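Side-chain contacts in PHB depolymerase (Penicillium funiculosum, PDB 2D81), which hydrolyses the ester bonds of polyhydroxybutyrate, using a circularly permuted alpha/beta hydrolase fold: residues Ala31-Phe36 with Val85-Gln90; Ala72-Trp77 with Gly117-Ser122. All blocks are in the same frame, centred on the assembly; numbering follows the deposited sequence.

Contact 1: Ala31-Phe36 with Val85-Gln90; sequences AYSDVF and VANLGQ. With NAG (2-acetamido-2-deoxy-beta-D-glucopyranose), chain B.
S33 and N87 bring the two backbones within 6.3 Å of each other, measured CA to CA, where the turn that follows helix 20-31 passes the helically wound but irregular 85-89. One hydrogen bond from the side-chain amide joins them: N87 ND2 donates to S33 OG at 3.0 Å, with an N-H...O angle of 163°. The hydroxyl lies 5° out of the amide plane, which with that wide angle makes the bond nearly straight. S33 OG sits between the backbone N and the carbonyl carbon of its own residue (chi1 60°), which turns it to the amide; N87 CB packs against that oxygen at 3.3 Å. Beside this bond, S33 CB touches L88 CD2 at 4.2 Å, a loose apolar contact. The pairing joins two connections of the alpha/beta hydrolase fold, those leading into the neighbouring parallel strands 39-43 and 92-98; R91 adds a hydrogen bond to S33 O. Replacing N87 with an alanine removes the amide, which is likely to leave S33 OG without this donor and to open a gap beside D34, whose CB lies 4.2 Å from N87 ND2. In 31-36, Y32 O accepts from both V35 N and F36 N, tying the turn together. Past N87 the 85-90 segment runs out to a protein-linked sugar, where Q90 CG comes within 3.7 Å of NAG O7.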
loop_
_atom_site.group_PDB
_atom_site.type_symbol
_atom_site.label_atom_id
_atom_site.label_comp_id
_atom_site.label_asym_id
_atom_site.label_seq_id
_atom_site.Cartn_x
_atom_site.Cartn_y
_atom_site.Cartn_z
ATOM N N ALA A 31 -3.799 4.844 10.742
ATOM C CA ALA A 31 -5.178 4.939 11.221
ATOM C C ALA A 31 -5.675 3.597 11.745
ATOM O O ALA A 31 -6.430 3.540 12.721
ATOM C CB ALA A 31 -6.093 5.441 10.105
ATOM N N TYR A 32 -5.246 2.518 11.093
ATOM C CA TYR A 32 -5.594 1.172 11.530
ATOM C C TYR A 32 -4.359 0.370 11.937
ATOM O O TYR A 32 -4.218 -0.794 11.569
ATOM C CB TYR A 32 -6.345 0.422 10.421
ATOM C CG TYR A 32 -7.737 0.943 10.135
ATOM C CD1 TYR A 32 -7.942 2.009 9.261
ATOM C CD2 TYR A 32 -8.855 0.355 10.727
ATOM C CE1 TYR A 32 -9.224 2.474 8.976
ATOM C CE2 TYR A 32 -10.147 0.814 10.452
ATOM C CZ TYR A 32 -10.319 1.871 9.577
ATOM O OH TYR A 32 -11.582 2.332 9.306
ATOM N N SER A 33 -3.470 0.990 12.706
ATOM C CA SER A 33 -2.258 0.310 13.145
ATOM C C SER A 33 -2.581 -0.960 13.933
ATOM O O SER A 33 -1.757 -1.868 14.012
ATOM C CB SER A 33 -1.393 1.252 13.990
ATOM O OG SER A 33 -2.078 1.704 15.146
ATOM N N ASP A 34 -3.784 -1.026 14.497
ATOM C CA ASP A 34 -4.219 -2.209 15.232
ATOM C C ASP A 34 -4.537 -3.381 14.303
ATOM O O ASP A 34 -4.357 -4.543 14.672
ATOM C CB ASP A 34 -5.448 -1.879 16.089
ATOM C CG ASP A 34 -6.627 -1.400 15.259
ATOM O OD1 ASP A 34 -6.449 -0.464 14.455
ATOM O OD2 ASP A 34 -7.738 -1.956 15.410
ATOM N N VAL A 35 -5.006 -3.070 13.101
ATOM C CA VAL A 35 -5.339 -4.089 12.110
ATOM C C VAL A 35 -4.074 -4.543 11.390
ATOM O O VAL A 35 -3.842 -5.741 11.211
ATOM C CB VAL A 35 -6.339 -3.545 11.066
ATOM C CG1 VAL A 35 -6.590 -4.585 9.979
ATOM C CG2 VAL A 35 -7.647 -3.174 11.748
ATOM N N PHE A 36 -3.258 -3.578 10.979
ATOM C CA PHE A 36 -2.001 -3.888 10.309
ATOM C C PHE A 36 -0.879 -3.960 11.336
ATOM O O PHE A 36 -0.007 -3.095 11.407
ATOM C CB PHE A 36 -1.733 -2.839 9.225
ATOM C CG PHE A 36 -2.830 -2.767 8.199
ATOM C CD1 PHE A 36 -3.916 -1.912 8.376
ATOM C CD2 PHE A 36 -2.832 -3.633 7.107
ATOM C CE1 PHE A 36 -4.992 -1.924 7.488
ATOM C CE2 PHE A 36 -3.904 -3.655 6.211
ATOM C CZ PHE A 36 -4.987 -2.799 6.404
ATOM N N VAL A 85 -1.139 5.815 18.560
ATOM C CA VAL A 85 0.159 5.889 17.904
ATOM C C VAL A 85 1.234 5.129 18.674
ATOM O O VAL A 85 2.324 4.888 18.154
ATOM C CB VAL A 85 0.612 7.353 17.710
ATOM C CG1 VAL A 85 -0.340 8.062 16.760
ATOM C CG2 VAL A 85 0.666 8.072 19.046
ATOM N N ALA A 86 0.925 4.744 19.908
ATOM C CA ALA A 86 1.812 3.870 20.671
ATOM C C ALA A 86 2.076 2.574 19.907
ATOM O O ALA A 86 3.153 1.983 20.015
ATOM C CB ALA A 86 1.198 3.563 22.036
ATOM N N ASN A 87 1.091 2.129 19.132
ATOM C CA ASN A 87 1.262 0.921 18.332
ATOM C C ASN A 87 2.446 1.044 17.382
ATOM O O ASN A 87 3.152 0.066 17.128
ATOM C CB ASN A 87 0.003 0.616 17.515
ATOM C CG ASN A 87 -1.193 0.290 18.381
ATOM O OD1 ASN A 87 -1.049 -0.120 19.533
ATOM N ND2 ASN A 87 -2.389 0.454 17.822
ATOM N N LEU A 88 2.664 2.243 16.852
ATOM C CA LEU A 88 3.703 2.433 15.848
ATOM C C LEU A 88 5.092 2.153 16.413
ATOM O O LEU A 88 6.048 1.962 15.663
ATOM C CB LEU A 88 3.644 3.855 15.287
ATOM C CG LEU A 88 2.356 4.192 14.533
ATOM C CD1 LEU A 88 2.365 5.665 14.147
ATOM C CD2 LEU A 88 2.229 3.303 13.296
ATOM N N GLY A 89 5.192 2.119 17.739
ATOM C CA GLY A 89 6.464 1.837 18.375
ATOM C C GLY A 89 6.840 0.370 18.305
ATOM O O GLY A 89 7.971 0.000 18.627
ATOM N N GLN A 90 5.892 -0.465 17.886
ATOM C CA GLN A 90 6.132 -1.899 17.735
ATOM C C GLN A 90 5.689 -2.390 16.364
ATOM O O GLN A 90 4.987 -3.398 16.249
ATOM C CB GLN A 90 5.388 -2.686 18.815
ATOM C CG GLN A 90 5.873 -2.421 20.227
ATOM C CD GLN A 90 5.242 -3.356 21.237
ATOM O OE1 GLN A 90 4.016 -3.456 21.327
ATOM N NE2 GLN A 90 6.077 -4.047 22.005
HETATM C C1 NAG B . 10.707 -4.853 16.433
HETATM C C2 NAG B . 10.019 -4.719 17.804
HETATM C C3 NAG B . 9.688 -6.098 18.410
HETATM C C4 NAG B . 9.086 -7.070 17.383
HETATM C C5 NAG B . 9.912 -7.064 16.101
HETATM C C6 NAG B . 9.351 -7.958 15.014
HETATM C C7 NAG B . 10.476 -3.062 19.512
HETATM C C8 NAG B . 11.314 -2.770 20.747
HETATM N N2 NAG B . 10.922 -4.012 18.695
HETATM O O3 NAG B . 8.765 -5.934 19.477
HETATM O O4 NAG B . 9.074 -8.380 17.927
HETATM O O5 NAG B . 9.968 -5.726 15.576
HETATM O O6 NAG B . 10.384 -8.423 14.157
HETATM O O7 NAG B . 9.440 -2.428 19.311
#

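Contact 2: Ala72-Trp77 with Gly117-Ser122; sequences ANMKSW and GNFDNS
The ring of F119 takes N118 CB over one face, 3.6 Å above the plane and offset toward the rim, while K75 CG meets its edge close to the ring plane, 3.8 Å from CE2. M74 approaches the ring obliquely. With CG anti to the carbonyl carbon (chi1 -72°), its chain runs out straight and then bends at chi3 (72°), which brings both the sulfur and the methyl to the CE1 corner of the ring: M74 CE is 3.7 Å from F119 CE1, and M74 SD stands 4.8 Å from the ring centroid, 54° off the normal. This is a Met-aromatic contact. It joins helix 68-77 to the loop that leads from helix 106-116 to strand 125-130, one of the two outermost strands of the main sheet; T71, one turn before K75 on helix 68-77, also touches F119. Beyond the ring, the extended K75 side chain reaches a water that accepts from K75 NZ at 3.0 Å and donates to N118 OD1 at 2.8 Å. Direct contact is thus left to carbon and sulfur, which suggests that dispersion, with some sulfur-aromatic electrostatics, holds the ring, while the lysine charge stays at the solvent-exposed side with a water between it and N118.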
loop_
_atom_site.group_PDB
_atom_site.type_symbol
_atom_site.label_atom_id
_atom_site.label_comp_id
_atom_site.label_asym_id
_atom_site.label_seq_id
_atom_site.Cartn_x
_atom_site.Cartn_y
_atom_site.Cartn_z
ATOM N N ALA A 72 1.356 16.714 14.392
ATOM C CA ALA A 72 0.490 17.162 15.479
ATOM C C ALA A 72 -0.863 16.453 15.439
ATOM O O ALA A 72 -1.411 16.084 16.479
ATOM C CB ALA A 72 0.290 18.672 15.402
ATOM N N ASN A 73 -1.401 16.263 14.240
ATOM C CA ASN A 73 -2.675 15.563 14.096
ATOM C C ASN A 73 -2.571 14.111 14.555
ATOM O O ASN A 73 -3.481 13.595 15.211
ATOM C CB ASN A 73 -3.160 15.628 12.642
ATOM C CG ASN A 73 -3.754 16.988 12.282
ATOM O OD1 ASN A 73 -3.973 17.297 11.106
ATOM N ND2 ASN A 73 -4.025 17.799 13.296
ATOM N N MET A 74 -1.467 13.450 14.223
ATOM C CA MET A 74 -1.260 12.082 14.686
ATOM C C MET A 74 -1.324 12.011 16.211
ATOM O O MET A 74 -1.965 11.122 16.771
ATOM C CB MET A 74 0.086 11.543 14.186
ATOM C CG MET A 74 0.093 11.237 12.693
ATOM S SD MET A 74 1.658 10.598 12.077
ATOM C CE MET A 74 1.651 8.952 12.769
ATOM N N LYS A 75 -0.664 12.952 16.879
ATOM C CA LYS A 75 -0.691 13.001 18.335
ATOM C C LYS A 75 -2.094 13.287 18.848
ATOM O O LYS A 75 -2.561 12.647 19.787
ATOM C CB LYS A 75 0.278 14.068 18.851
ATOM C CG LYS A 75 1.735 13.743 18.587
ATOM C CD LYS A 75 2.656 14.828 19.110
ATOM C CE LYS A 75 4.109 14.521 18.787
ATOM N NZ LYS A 75 5.013 15.619 19.222
ATOM N N SER A 76 -2.766 14.244 18.219
ATOM C CA SER A 76 -4.074 14.686 18.688
ATOM C C SER A 76 -5.155 13.627 18.485
ATOM O O SER A 76 -6.026 13.459 19.337
ATOM C CB SER A 76 -4.478 15.977 17.974
ATOM O OG SER A 76 -3.537 17.004 18.226
ATOM N N TRP A 77 -5.092 12.914 17.362
ATOM C CA TRP A 77 -6.132 11.947 17.017
ATOM C C TRP A 77 -5.909 10.573 17.641
ATOM O O TRP A 77 -6.781 9.710 17.571
ATOM C CB TRP A 77 -6.237 11.789 15.494
ATOM C CG TRP A 77 -6.532 13.065 14.758
ATOM C CD1 TRP A 77 -7.134 14.183 15.262
ATOM C CD2 TRP A 77 -6.268 13.338 13.377
ATOM N NE1 TRP A 77 -7.261 15.138 14.279
ATOM C CE2 TRP A 77 -6.737 14.645 13.113
ATOM C CE3 TRP A 77 -5.682 12.605 12.336
ATOM C CZ2 TRP A 77 -6.636 15.236 11.848
ATOM C CZ3 TRP A 77 -5.583 13.197 11.075
ATOM C CH2 TRP A 77 -6.058 14.498 10.845
ATOM N N GLY A 117 9.351 8.852 12.541
ATOM C CA GLY A 117 10.416 8.777 13.529
ATOM C C GLY A 117 9.997 9.271 14.903
ATOM O O GLY A 117 10.617 8.933 15.916
ATOM N N ASN A 118 8.940 10.075 14.942
ATOM C CA ASN A 118 8.395 10.559 16.205
ATOM C C ASN A 118 7.739 9.442 17.003
ATOM O O ASN A 118 7.551 9.570 18.215
ATOM C CB ASN A 118 7.368 11.665 15.945
ATOM C CG ASN A 118 8.009 12.964 15.512
ATOM O OD1 ASN A 118 8.535 13.712 16.335
ATOM N ND2 ASN A 118 7.980 13.237 14.213
ATOM N N PHE A 119 7.386 8.354 16.326
ATOM C CA PHE A 119 6.559 7.317 16.938
ATOM C C PHE A 119 7.142 5.910 16.852
ATOM O O PHE A 119 6.754 5.033 17.623
ATOM C CB PHE A 119 5.169 7.316 16.305
ATOM C CG PHE A 119 4.536 8.673 16.246
ATOM C CD1 PHE A 119 4.534 9.399 15.060
ATOM C CD2 PHE A 119 3.973 9.240 17.384
ATOM C CE1 PHE A 119 3.980 10.676 15.006
ATOM C CE2 PHE A 119 3.415 10.520 17.342
ATOM C CZ PHE A 119 3.419 11.237 16.151
ATOM N N ASP A 120 8.061 5.687 15.914
ATOM C CA ASP A 120 8.554 4.337 15.666
ATOM C C ASP A 120 9.897 4.022 16.317
ATOM O O ASP A 120 10.493 4.864 16.992
ATOM C CB ASP A 120 8.618 4.067 14.152
ATOM C CG ASP A 120 9.631 4.943 13.426
ATOM O OD1 ASP A 120 9.458 5.134 12.203
ATOM O OD2 ASP A 120 10.601 5.423 14.051
ATOM N N ASN A 121 10.351 2.791 16.108
ATOM C CA ASN A 121 11.603 2.280 16.660
ATOM C C ASN A 121 12.611 2.142 15.522
ATOM O O ASN A 121 12.363 1.416 14.558
ATOM C CB ASN A 121 11.342 0.916 17.306
ATOM C CG ASN A 121 12.620 0.157 17.627
ATOM O OD1 ASN A 121 13.407 0.570 18.480
ATOM N ND2 ASN A 121 12.830 -0.960 16.941
ATOM N N SER A 122 13.742 2.837 15.623
ATOM C CA SER A 122 14.672 2.924 14.497
ATOM C C SER A 122 15.191 1.557 14.042
ATOM O O SER A 122 15.373 1.323 12.845
ATOM C CB SER A 122 15.857 3.838 14.843
ATOM O OG SER A 122 16.735 3.224 15.772
HETATM O O HOH W 1 7.565 14.100 18.904
#

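In the fold
Contacts 1 and 2 alternate along the chain, and their centres are about 10 Å apart on the same side of the molecule. In contact 1 two of the four touching residues, S33 and L88, are buried; in contact 2 only M74 of three is, K75 is exposed, and the centre lies about 19 Å from the chain centre against about 15 Å. Contact 1 pairs two loops through a direct amide-hydroxyl bond; contact 2 sets a helix against a loop through apolar and sulfur contacts, its polar link passing through water. They meet where L88 CD1 packs 3.6 Å from M74 CE and L88 O 3.6 Å from D120 CB. Loop 85-90 thus lies between the other two loops, touching both.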